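Local coordinates for protein thermostable carboxypeptidase 1 (Pyrococcus furiosus, PDB 1KA2) that removes amino acids one after another from the C-terminus of peptides with broad specificity, as a cobalt-dependent homodimeric metallocarboxypeptidase of the M32 family, at residues 59-64 and 95-100; 72-77 and 85-90; 158-163 and 167-172; 281-286 and 464-469. One frame throughout, in Å; residues are numbered along the deposited sequence.

Interaction 1: 59-64 and 95-100; sequences ELLLHP and RIARAF
L62 meets A97 where two helices of the mostly helical M32 fold end close together: helix 43-61 has just finished, and helix 81-99 is in its last turns. L62 is the first residue past its helix to leave helical backbone angles, and its CB points toward the 95-100 segment. From CB the chain runs to CG, which lies opposite the carbonyl carbon and beside the backbone N (chi1 -80°), and there it forks. The CD1 branch presses on the methyl of A97, with CD1 of L62 only 3.4 Å from CB of A97, tighter than ordinary carbon packing. The CD2 branch instead passes over the backbone, lying 4.0 Å from the carbonyl O of A97.

L61, one residue earlier, reaches the same alanine methyl with one branch of its own and also packs on S93 and I94 of helix 81-99, while helix 8-36 meets it through I20. A97 thus offers a single methyl to two leucines. The contact is small, apolar and near the surface, and it joins the two helix ends by side-chain packing. At its rim, CD2 of L62 lies 4.2 Å from CB of R98, whose extended chain leads away from the leucine.

Interaction 2: 72-77 and 85-90; sequences KAKGLE and GIVRVL
V87 sets its two methyls against A73 and K74, joining the C-terminal end of helix 64-74 to helix 81-99. The two helices follow each other in the chain through a short connection, so this is a helical hairpin within the M32 fold, and V87 is the one residue of 85-90 that makes the contact. Its branches divide the work. CG2 of V87 meets CB of A73 at 3.9 Å, methyl to methyl, in a buried spot. CG1 of V87 lies 3.9 Å from CB of K74 and equally near the CA of that lysine, so it packs against the root of the side chain and the backbone beneath it. The valine's rotation explains the division: with CG1 opposite its backbone N (chi1 -179°), CG2 falls beside that N, and the fork straddles the two consecutive residues.

The next layer differs on the two sides. A73 is backed by T9 of helix 8-36, the helix that also receives I86 and L90 through I10 and I13. K74 sends its extended chain obliquely past V87 and away from it, and its NZ forms a salt bridge with D91 of helix 81-99, a polar tie between the same two helices beside the apolar one. Farther along 85-90, R88 points away from 72-77 and forms a salt bridge with E165. At the end of helix 64-74 the N of L76 bonds to the O of A73 at 2.9 Å.

Interaction 3: 158-163 and 167-172; sequences ALLDLY and LRTRDV
The guanidinium of R168 meets D161 at its edge, near its own plane: NH2 of R168 lies 2.7 Å from OD1 of D161 in a salt bridge. The carboxylate is turned 58° from the guanidinium, so the two groups do not pair as flat, coplanar partners. Nearby, CB of L162 lies on one face of the Y163 ring, 4.0 Å above its plane and offset toward the rim. NE of R168 donates to the carbonyl O of L167 at 2.9 Å, from above the carbonyl plane. The arginine chain bends at chi2 and chi3, which folds its end back toward helix 155-163 although its CB points away. A leucine in its place would probably leave D161 without its charged mate on 167-172 and the L167 carbonyl without the bond from NE. OD1 of D161 also accepts from the N of G166, and OD2 pairs with R92.

Beneath this polar layer, L160 fills the angle between the two helices. CG of L160 lies 3.7 Å from CD2 of L167, and CD2 of L160 presses on CG2 of V172 at 3.5 Å, a tight fit. R168 stands at the N-cap position of helix 169-192, and its backbone N donates to OD2 of D171 at 2.8 Å.

The pair forms a tight connection between two successive helices, 155-163 and 169-192, with three residues between the segments. From helix 421-440, P421 packs on L160 and V172, and I425 on L167; helix 359-375 comes against V172 through F367, and helix 132-149 meets A158 and L159.

Interaction 4: 281-286 and 464-469; sequences DERFMF and IHRWGS
An Asx turn at D281, in the loop between helices 261-278 and 295-309 of the M32 fold, faces the type I beta turn H465-G468 at the C-terminal end of helix 454-465. OD1 of D281 accepts from the backbone N of R283 at 3.0 Å and also from its NE, while OD2 of D281 takes NH2 of R283 at 2.7 Å. This side-on, two-nitrogen grip lies close to the arginine's plane.

Across the contact, water does most of the joining. One water donates to OD2 of D281 and to the carbonyl O of R466, and accepts from NE of R466 at 2.7 Å; a second links N of D281 to that same carbonyl. CE2 of F284 packs 3.6 Å from the R466 O. NH2 of R466 lies 3.5 Å from NH2 of R283, like charges that the nearby D281 carboxylate and the salt bridge from R466 NH1 to E462 would probably offset. An alanine at D281 would remove the carboxylate, and R283 is likely to be left without its mate and free to turn, with less to offset its charge beside R466. CG of R466 lies over the centre of the W467 indole, 3.8 Å above its plane.

How the interactions relate
Interactions 1 and 2 share helix 81-99 and lie on the same side of the chain's centre, their own centres about 16 Å apart, with interaction 2 nested inside the loop that interaction 1 closes. Both are small and purely apolar across the segments, yet interaction 1 is a surface contact whereas interaction 2 is mostly buried. Interaction 3 is buried and mixes a leucine core with a salt bridge; its L167 side chain is about 11 Å from that of metal ligand E299. Interaction 4, partly buried, depends on water and charge. Interactions 2 and 4 touch directly, through R88 and the carbonyl of S469, whereas the remaining pairs do not meet.

Interaction 1: 59-64 and 95-100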
# COMPACT_ATOMS: atom_id res chain seq x y z
N GLU A 59 -17.80 12.46 5.59
CA GLU A 59 -18.11 13.87 5.38
C GLU A 59 -18.51 14.12 3.93
O GLU A 59 -19.48 14.83 3.66
CB GLU A 59 -16.90 14.72 5.74
CG GLU A 59 -17.14 16.21 5.68
CD GLU A 59 -15.93 17.02 6.11
OE1 GLU A 59 -15.52 16.89 7.29
OE2 GLU A 59 -15.40 17.77 5.26
N LEU A 60 -17.78 13.52 2.99
CA LEU A 60 -18.06 13.69 1.56
C LEU A 60 -19.38 13.02 1.16
O LEU A 60 -20.13 13.54 0.33
CB LEU A 60 -16.91 13.11 0.73
CG LEU A 60 -15.55 13.81 0.77
CD1 LEU A 60 -14.54 13.03 -0.07
CD2 LEU A 60 -15.68 15.22 0.23
N LEU A 61 -19.66 11.86 1.73
CA LEU A 61 -20.88 11.14 1.41
C LEU A 61 -22.12 11.92 1.86
O LEU A 61 -23.17 11.85 1.22
CB LEU A 61 -20.89 9.77 2.07
CG LEU A 61 -22.07 8.85 1.73
CD1 LEU A 61 -22.00 8.48 0.25
CD2 LEU A 61 -22.02 7.60 2.59
N LEU A 62 -21.99 12.66 2.95
CA LEU A 62 -23.12 13.41 3.47
C LEU A 62 -23.11 14.91 3.16
O LEU A 62 -23.85 15.68 3.75
CB LEU A 62 -23.24 13.19 4.98
CG LEU A 62 -23.90 11.89 5.46
CD1 LEU A 62 -23.34 10.70 4.72
CD2 LEU A 62 -23.69 11.74 6.97
N HIS A 63 -22.27 15.32 2.21
CA HIS A 63 -22.22 16.73 1.85
C HIS A 63 -23.57 17.09 1.22
O HIS A 63 -24.12 16.32 0.44
CB HIS A 63 -21.09 16.97 0.85
CG HIS A 63 -20.78 18.42 0.63
ND1 HIS A 63 -21.66 19.28 0.01
CD2 HIS A 63 -19.70 19.16 0.97
CE1 HIS A 63 -21.14 20.49 -0.01
NE2 HIS A 63 -19.95 20.45 0.57
N PRO A 64 -24.12 18.27 1.55
CA PRO A 64 -25.42 18.69 0.99
C PRO A 64 -25.52 18.50 -0.52
O PRO A 64 -26.53 18.01 -1.03
CB PRO A 64 -25.51 20.16 1.40
CG PRO A 64 -24.78 20.17 2.71
CD PRO A 64 -23.57 19.32 2.43
N ARG A 95 -28.39 7.01 3.81
CA ARG A 95 -29.36 6.71 4.84
C ARG A 95 -28.65 6.12 6.06
O ARG A 95 -28.72 6.67 7.16
CB ARG A 95 -30.41 5.71 4.32
CG ARG A 95 -31.73 5.77 5.08
CD ARG A 95 -32.70 4.65 4.68
NE ARG A 95 -32.42 3.40 5.39
CZ ARG A 95 -32.55 3.23 6.70
NH1 ARG A 95 -32.96 4.24 7.47
NH2 ARG A 95 -32.27 2.06 7.26
N ILE A 96 -27.94 5.02 5.86
CA ILE A 96 -27.22 4.38 6.95
C ILE A 96 -26.26 5.34 7.63
O ILE A 96 -26.20 5.39 8.85
CB ILE A 96 -26.41 3.18 6.47
CG1 ILE A 96 -27.33 2.14 5.86
CG2 ILE A 96 -25.64 2.59 7.64
CD1 ILE A 96 -26.59 1.01 5.18
N ALA A 97 -25.52 6.10 6.83
CA ALA A 97 -24.56 7.04 7.37
C ALA A 97 -25.16 8.13 8.26
O ALA A 97 -24.56 8.54 9.24
CB ALA A 97 -23.76 7.68 6.23
N ARG A 98 -26.35 8.63 7.92
CA ARG A 98 -26.94 9.67 8.75
C ARG A 98 -27.88 9.19 9.85
O ARG A 98 -28.52 10.00 10.52
CB ARG A 98 -27.66 10.72 7.88
CG ARG A 98 -28.75 10.18 6.99
CD ARG A 98 -29.38 11.32 6.19
NE ARG A 98 -30.23 10.83 5.10
CZ ARG A 98 -30.95 11.62 4.31
NH1 ARG A 98 -30.92 12.94 4.49
NH2 ARG A 98 -31.67 11.10 3.32
N ALA A 99 -27.96 7.87 10.04
CA ALA A 99 -28.82 7.30 11.07
C ALA A 99 -28.18 7.49 12.44
O ALA A 99 -28.88 7.69 13.44
CB ALA A 99 -29.03 5.81 10.80
N PHE A 100 -26.85 7.44 12.46
CA PHE A 100 -26.09 7.59 13.70
C PHE A 100 -25.63 9.01 14.01
O PHE A 100 -24.93 9.64 13.21
CB PHE A 100 -24.85 6.69 13.67
CG PHE A 100 -25.15 5.21 13.63
CD1 PHE A 100 -24.11 4.29 13.47
CD2 PHE A 100 -26.45 4.73 13.74
CE1 PHE A 100 -24.36 2.92 13.42
CE2 PHE A 100 -26.71 3.37 13.69
CZ PHE A 100 -25.67 2.46 13.53

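Interaction 2: 72-77 and 85-90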
# COMPACT_ATOMS: atom_id res chain seq x y z
N LYS A 72 -32.53 14.21 -5.84
CA LYS A 72 -33.02 14.66 -7.13
C LYS A 72 -33.16 13.51 -8.12
O LYS A 72 -34.23 13.30 -8.70
CB LYS A 72 -32.08 15.72 -7.70
CG LYS A 72 -32.51 16.30 -9.04
CD LYS A 72 -31.46 17.24 -9.59
CE LYS A 72 -31.91 17.89 -10.89
NZ LYS A 72 -33.10 18.76 -10.69
N ALA A 73 -32.08 12.76 -8.32
CA ALA A 73 -32.08 11.63 -9.25
C ALA A 73 -33.12 10.60 -8.84
O ALA A 73 -33.75 9.97 -9.69
CB ALA A 73 -30.70 10.98 -9.29
N LYS A 74 -33.30 10.44 -7.54
CA LYS A 74 -34.26 9.48 -7.01
C LYS A 74 -35.65 9.91 -7.49
O LYS A 74 -36.60 9.12 -7.53
CB LYS A 74 -34.19 9.48 -5.48
CG LYS A 74 -35.02 8.40 -4.80
CD LYS A 74 -34.85 8.45 -3.29
CE LYS A 74 -35.69 7.38 -2.62
NZ LYS A 74 -35.53 7.36 -1.15
N GLY A 75 -35.74 11.18 -7.87
CA GLY A 75 -36.99 11.72 -8.36
C GLY A 75 -37.04 11.78 -9.88
O GLY A 75 -37.72 12.62 -10.45
N LEU A 76 -36.32 10.89 -10.53
CA LEU A 76 -36.30 10.83 -11.98
C LEU A 76 -36.85 9.44 -12.41
O LEU A 76 -36.54 8.41 -11.80
CB LEU A 76 -34.88 11.02 -12.50
CG LEU A 76 -34.24 12.37 -12.21
CD1 LEU A 76 -32.86 12.52 -12.87
CD2 LEU A 76 -35.07 13.55 -12.71
N GLU A 77 -37.67 9.40 -13.47
CA GLU A 77 -38.35 8.14 -13.91
C GLU A 77 -37.89 7.65 -15.30
O GLU A 77 -38.42 6.65 -15.82
CB GLU A 77 -39.85 8.38 -14.01
CG GLU A 77 -40.41 9.09 -12.78
CD GLU A 77 -41.93 9.04 -12.71
OE1 GLU A 77 -42.64 9.67 -13.59
OE2 GLU A 77 -42.51 8.39 -11.76
N GLY A 85 -29.49 1.64 -10.17
CA GLY A 85 -28.70 0.92 -9.20
C GLY A 85 -27.83 1.88 -8.42
O GLY A 85 -27.63 1.72 -7.22
N ILE A 86 -27.34 2.90 -9.12
CA ILE A 86 -26.49 3.91 -8.52
C ILE A 86 -27.22 4.55 -7.35
O ILE A 86 -26.69 4.65 -6.24
CB ILE A 86 -26.11 5.00 -9.54
CG1 ILE A 86 -25.34 4.39 -10.70
CG2 ILE A 86 -25.26 6.07 -8.88
CD1 ILE A 86 -25.05 5.36 -11.79
N VAL A 87 -28.45 4.98 -7.62
CA VAL A 87 -29.29 5.63 -6.62
C VAL A 87 -29.67 4.71 -5.46
O VAL A 87 -29.52 5.08 -4.30
CB VAL A 87 -30.57 6.20 -7.26
CG1 VAL A 87 -31.42 6.90 -6.20
CG2 VAL A 87 -30.21 7.17 -8.38
N ARG A 88 -30.14 3.50 -5.76
CA ARG A 88 -30.53 2.59 -4.69
C ARG A 88 -29.37 2.42 -3.73
O ARG A 88 -29.52 2.60 -2.52
CB ARG A 88 -30.92 1.21 -5.24
CG ARG A 88 -31.65 0.35 -4.21
CD ARG A 88 -31.74 -1.13 -4.61
NE ARG A 88 -30.58 -1.92 -4.16
CZ ARG A 88 -29.45 -2.06 -4.85
NH1 ARG A 88 -29.31 -1.48 -6.03
NH2 ARG A 88 -28.47 -2.81 -4.36
N VAL A 89 -28.20 2.09 -4.28
CA VAL A 89 -27.00 1.88 -3.49
C VAL A 89 -26.61 3.12 -2.69
O VAL A 89 -26.39 3.05 -1.48
CB VAL A 89 -25.82 1.45 -4.39
CG1 VAL A 89 -24.50 1.47 -3.61
CG2 VAL A 89 -26.08 0.07 -4.95
N LEU A 90 -26.52 4.26 -3.36
CA LEU A 90 -26.14 5.49 -2.68
C LEU A 90 -27.20 5.95 -1.68
O LEU A 90 -26.87 6.53 -0.65
CB LEU A 90 -25.83 6.60 -3.69
CG LEU A 90 -24.52 6.39 -4.48
CD1 LEU A 90 -24.35 7.52 -5.49
CD2 LEU A 90 -23.33 6.35 -3.53

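Interaction 3: 158-163 and 167-172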
# COMPACT_ATOMS: atom_id res chain seq x y z
N ALA A 158 -33.00 -4.72 12.08
CA ALA A 158 -32.18 -3.55 11.75
C ALA A 158 -30.69 -3.86 11.73
O ALA A 158 -29.96 -3.31 10.91
CB ALA A 158 -32.47 -2.42 12.74
N LEU A 159 -30.23 -4.73 12.62
CA LEU A 159 -28.81 -5.09 12.65
C LEU A 159 -28.49 -6.03 11.49
O LEU A 159 -27.47 -5.91 10.82
CB LEU A 159 -28.47 -5.74 14.00
CG LEU A 159 -28.78 -4.85 15.20
CD1 LEU A 159 -28.47 -5.58 16.50
CD2 LEU A 159 -27.97 -3.56 15.10
N LEU A 160 -29.41 -6.96 11.26
CA LEU A 160 -29.29 -7.94 10.20
C LEU A 160 -29.23 -7.21 8.86
O LEU A 160 -28.37 -7.51 8.02
CB LEU A 160 -30.51 -8.87 10.26
CG LEU A 160 -30.38 -10.39 10.25
CD1 LEU A 160 -29.11 -10.85 10.96
CD2 LEU A 160 -31.63 -10.98 10.91
N ASP A 161 -30.13 -6.25 8.67
CA ASP A 161 -30.20 -5.47 7.44
C ASP A 161 -28.96 -4.62 7.25
O ASP A 161 -28.66 -4.18 6.13
CB ASP A 161 -31.41 -4.53 7.45
CG ASP A 161 -31.49 -3.66 6.20
OD1 ASP A 161 -31.93 -4.17 5.15
OD2 ASP A 161 -31.10 -2.48 6.27
N LEU A 162 -28.27 -4.36 8.35
CA LEU A 162 -27.05 -3.57 8.34
C LEU A 162 -25.94 -4.35 7.63
O LEU A 162 -25.15 -3.78 6.89
CB LEU A 162 -26.59 -3.28 9.77
CG LEU A 162 -25.81 -1.99 10.08
CD1 LEU A 162 -25.02 -2.17 11.37
CD2 LEU A 162 -24.88 -1.65 8.93
N TYR A 163 -25.91 -5.66 7.86
CA TYR A 163 -24.87 -6.51 7.28
C TYR A 163 -25.28 -7.30 6.05
O TYR A 163 -24.42 -7.88 5.37
CB TYR A 163 -24.34 -7.47 8.34
CG TYR A 163 -23.79 -6.75 9.54
CD1 TYR A 163 -24.54 -6.62 10.71
CD2 TYR A 163 -22.54 -6.13 9.49
CE1 TYR A 163 -24.06 -5.90 11.80
CE2 TYR A 163 -22.05 -5.40 10.58
CZ TYR A 163 -22.81 -5.29 11.72
OH TYR A 163 -22.34 -4.57 12.80
N LEU A 167 -32.07 -8.39 4.60
CA LEU A 167 -32.21 -9.57 5.45
C LEU A 167 -33.11 -9.23 6.64
O LEU A 167 -33.03 -8.13 7.20
CB LEU A 167 -30.83 -10.04 5.92
CG LEU A 167 -30.78 -11.46 6.51
CD1 LEU A 167 -31.19 -12.47 5.43
CD2 LEU A 167 -29.37 -11.78 7.00
N ARG A 168 -33.99 -10.16 7.01
CA ARG A 168 -34.91 -9.95 8.12
C ARG A 168 -34.75 -11.09 9.10
O ARG A 168 -34.24 -12.14 8.75
CB ARG A 168 -36.37 -9.92 7.63
CG ARG A 168 -36.76 -8.76 6.71
CD ARG A 168 -36.71 -7.42 7.42
NE ARG A 168 -35.51 -6.68 7.08
CZ ARG A 168 -35.47 -5.66 6.22
NH1 ARG A 168 -36.57 -5.26 5.61
NH2 ARG A 168 -34.31 -5.06 5.96
N THR A 169 -35.19 -10.87 10.34
CA THR A 169 -35.08 -11.92 11.35
C THR A 169 -35.87 -13.14 10.89
O THR A 169 -35.42 -14.28 11.04
CB THR A 169 -35.62 -11.44 12.73
OG1 THR A 169 -34.85 -10.31 13.18
CG2 THR A 169 -35.51 -12.56 13.77
N ARG A 170 -37.05 -12.90 10.31
CA ARG A 170 -37.92 -13.98 9.83
C ARG A 170 -37.17 -14.83 8.81
O ARG A 170 -37.32 -16.04 8.79
CB ARG A 170 -39.19 -13.40 9.20
CG ARG A 170 -39.84 -12.28 10.02
CD ARG A 170 -41.17 -11.81 9.42
NE ARG A 170 -42.24 -12.78 9.63
CZ ARG A 170 -42.78 -13.05 10.82
NH1 ARG A 170 -42.34 -12.43 11.91
NH2 ARG A 170 -43.76 -13.95 10.92
N ASP A 171 -36.37 -14.18 7.97
CA ASP A 171 -35.57 -14.91 6.98
C ASP A 171 -34.66 -15.91 7.70
O ASP A 171 -34.70 -17.12 7.44
CB ASP A 171 -34.69 -13.95 6.17
CG ASP A 171 -35.48 -13.10 5.18
OD1 ASP A 171 -36.10 -13.67 4.27
OD2 ASP A 171 -35.46 -11.87 5.31
N VAL A 172 -33.86 -15.40 8.63
CA VAL A 172 -32.91 -16.21 9.38
C VAL A 172 -33.61 -17.27 10.21
O VAL A 172 -33.12 -18.39 10.35
CB VAL A 172 -32.04 -15.33 10.32
CG1 VAL A 172 -30.95 -16.17 10.97
CG2 VAL A 172 -31.43 -14.18 9.53

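Interaction 4: 281-286 and 464-469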
# COMPACT_ATOMS: atom_id res chain seq x y z
N ASP A 281 -18.10 -5.92 -13.99
CA ASP A 281 -18.28 -5.26 -15.28
C ASP A 281 -17.51 -3.94 -15.31
O ASP A 281 -17.85 -3.01 -14.58
CB ASP A 281 -19.78 -5.00 -15.50
CG ASP A 281 -20.11 -4.64 -16.93
OD1 ASP A 281 -19.39 -3.82 -17.52
OD2 ASP A 281 -21.11 -5.18 -17.46
N GLU A 282 -16.49 -3.85 -16.16
CA GLU A 282 -15.68 -2.63 -16.23
C GLU A 282 -16.40 -1.35 -16.65
O GLU A 282 -15.84 -0.26 -16.54
CB GLU A 282 -14.46 -2.84 -17.14
CG GLU A 282 -13.54 -3.97 -16.68
CD GLU A 282 -12.20 -3.94 -17.38
OE1 GLU A 282 -12.13 -3.46 -18.53
OE2 GLU A 282 -11.21 -4.40 -16.78
N ARG A 283 -17.62 -1.46 -17.15
CA ARG A 283 -18.34 -0.25 -17.51
C ARG A 283 -18.81 0.44 -16.22
O ARG A 283 -19.27 1.58 -16.26
CB ARG A 283 -19.55 -0.58 -18.39
CG ARG A 283 -19.18 -1.24 -19.70
CD ARG A 283 -20.41 -1.72 -20.44
NE ARG A 283 -21.12 -2.75 -19.69
CZ ARG A 283 -22.34 -3.18 -19.98
NH1 ARG A 283 -22.99 -2.67 -21.01
NH2 ARG A 283 -22.91 -4.11 -19.23
N PHE A 284 -18.69 -0.26 -15.09
CA PHE A 284 -19.10 0.26 -13.77
C PHE A 284 -17.90 0.76 -12.94
O PHE A 284 -18.06 1.16 -11.77
CB PHE A 284 -19.84 -0.84 -12.97
CG PHE A 284 -21.01 -1.47 -13.70
CD1 PHE A 284 -21.58 -0.86 -14.82
CD2 PHE A 284 -21.55 -2.68 -13.25
CE1 PHE A 284 -22.66 -1.44 -15.47
CE2 PHE A 284 -22.64 -3.27 -13.90
CZ PHE A 284 -23.19 -2.65 -15.02
N MET A 285 -16.71 0.72 -13.52
CA MET A 285 -15.49 1.15 -12.84
C MET A 285 -15.65 2.54 -12.23
O MET A 285 -16.14 3.46 -12.89
CB MET A 285 -14.32 1.12 -13.83
CG MET A 285 -12.95 1.01 -13.21
SD MET A 285 -11.64 1.02 -14.46
CE MET A 285 -11.64 -0.70 -14.97
N PHE A 286 -15.24 2.70 -10.97
CA PHE A 286 -15.34 3.98 -10.25
C PHE A 286 -16.75 4.33 -9.75
O PHE A 286 -16.96 5.41 -9.18
CB PHE A 286 -14.85 5.13 -11.14
CG PHE A 286 -13.55 4.85 -11.80
CD1 PHE A 286 -13.47 4.77 -13.18
CD2 PHE A 286 -12.41 4.65 -11.04
CE1 PHE A 286 -12.25 4.47 -13.81
CE2 PHE A 286 -11.19 4.35 -11.65
CZ PHE A 286 -11.12 4.26 -13.04
N ILE A 464 -24.04 -14.29 -11.45
CA ILE A 464 -23.82 -13.46 -10.26
C ILE A 464 -22.92 -12.22 -10.39
O ILE A 464 -23.36 -11.09 -10.15
CB ILE A 464 -23.22 -14.30 -9.11
CG1 ILE A 464 -24.04 -15.57 -8.88
CG2 ILE A 464 -23.15 -13.46 -7.85
CD1 ILE A 464 -25.49 -15.33 -8.51
N HIS A 465 -21.66 -12.45 -10.75
CA HIS A 465 -20.64 -11.41 -10.85
C HIS A 465 -20.87 -10.10 -11.61
O HIS A 465 -20.83 -9.02 -11.02
CB HIS A 465 -19.34 -12.05 -11.34
CG HIS A 465 -18.91 -13.25 -10.54
ND1 HIS A 465 -17.84 -14.04 -10.89
CD2 HIS A 465 -19.41 -13.78 -9.40
CE1 HIS A 465 -17.69 -15.01 -10.00
NE2 HIS A 465 -18.64 -14.87 -9.09
N ARG A 466 -21.11 -10.19 -12.92
CA ARG A 466 -21.29 -8.99 -13.73
C ARG A 466 -22.33 -8.02 -13.21
O ARG A 466 -22.30 -6.84 -13.53
CB ARG A 466 -21.63 -9.36 -15.17
CG ARG A 466 -22.96 -10.09 -15.33
CD ARG A 466 -23.36 -10.21 -16.80
NE ARG A 466 -23.59 -8.89 -17.38
CZ ARG A 466 -23.90 -8.67 -18.66
NH1 ARG A 466 -24.03 -9.68 -19.51
NH2 ARG A 466 -24.09 -7.42 -19.07
N TRP A 467 -23.26 -8.52 -12.40
CA TRP A 467 -24.32 -7.68 -11.87
C TRP A 467 -23.88 -6.73 -10.75
O TRP A 467 -24.60 -5.78 -10.43
CB TRP A 467 -25.49 -8.55 -11.41
CG TRP A 467 -26.01 -9.42 -12.52
CD1 TRP A 467 -26.08 -10.78 -12.53
CD2 TRP A 467 -26.43 -8.99 -13.82
NE1 TRP A 467 -26.51 -11.22 -13.76
CE2 TRP A 467 -26.73 -10.14 -14.57
CE3 TRP A 467 -26.58 -7.73 -14.42
CZ2 TRP A 467 -27.17 -10.08 -15.89
CZ3 TRP A 467 -27.02 -7.67 -15.75
CH2 TRP A 467 -27.31 -8.84 -16.46
N GLY A 468 -22.71 -6.97 -10.18
CA GLY A 468 -22.24 -6.11 -9.10
C GLY A 468 -23.33 -5.83 -8.08
O GLY A 468 -23.98 -6.75 -7.59
N SER A 469 -23.53 -4.54 -7.77
CA SER A 469 -24.52 -4.10 -6.80
C SER A 469 -25.72 -3.45 -7.46
O SER A 469 -26.34 -2.55 -6.88
CB SER A 469 -23.88 -3.12 -5.82
OG SER A 469 -22.81 -3.73 -5.14
O HOH W 1 -23.38 -6.45 -16.31
O HOH W 2 -20.47 -5.54 -11.90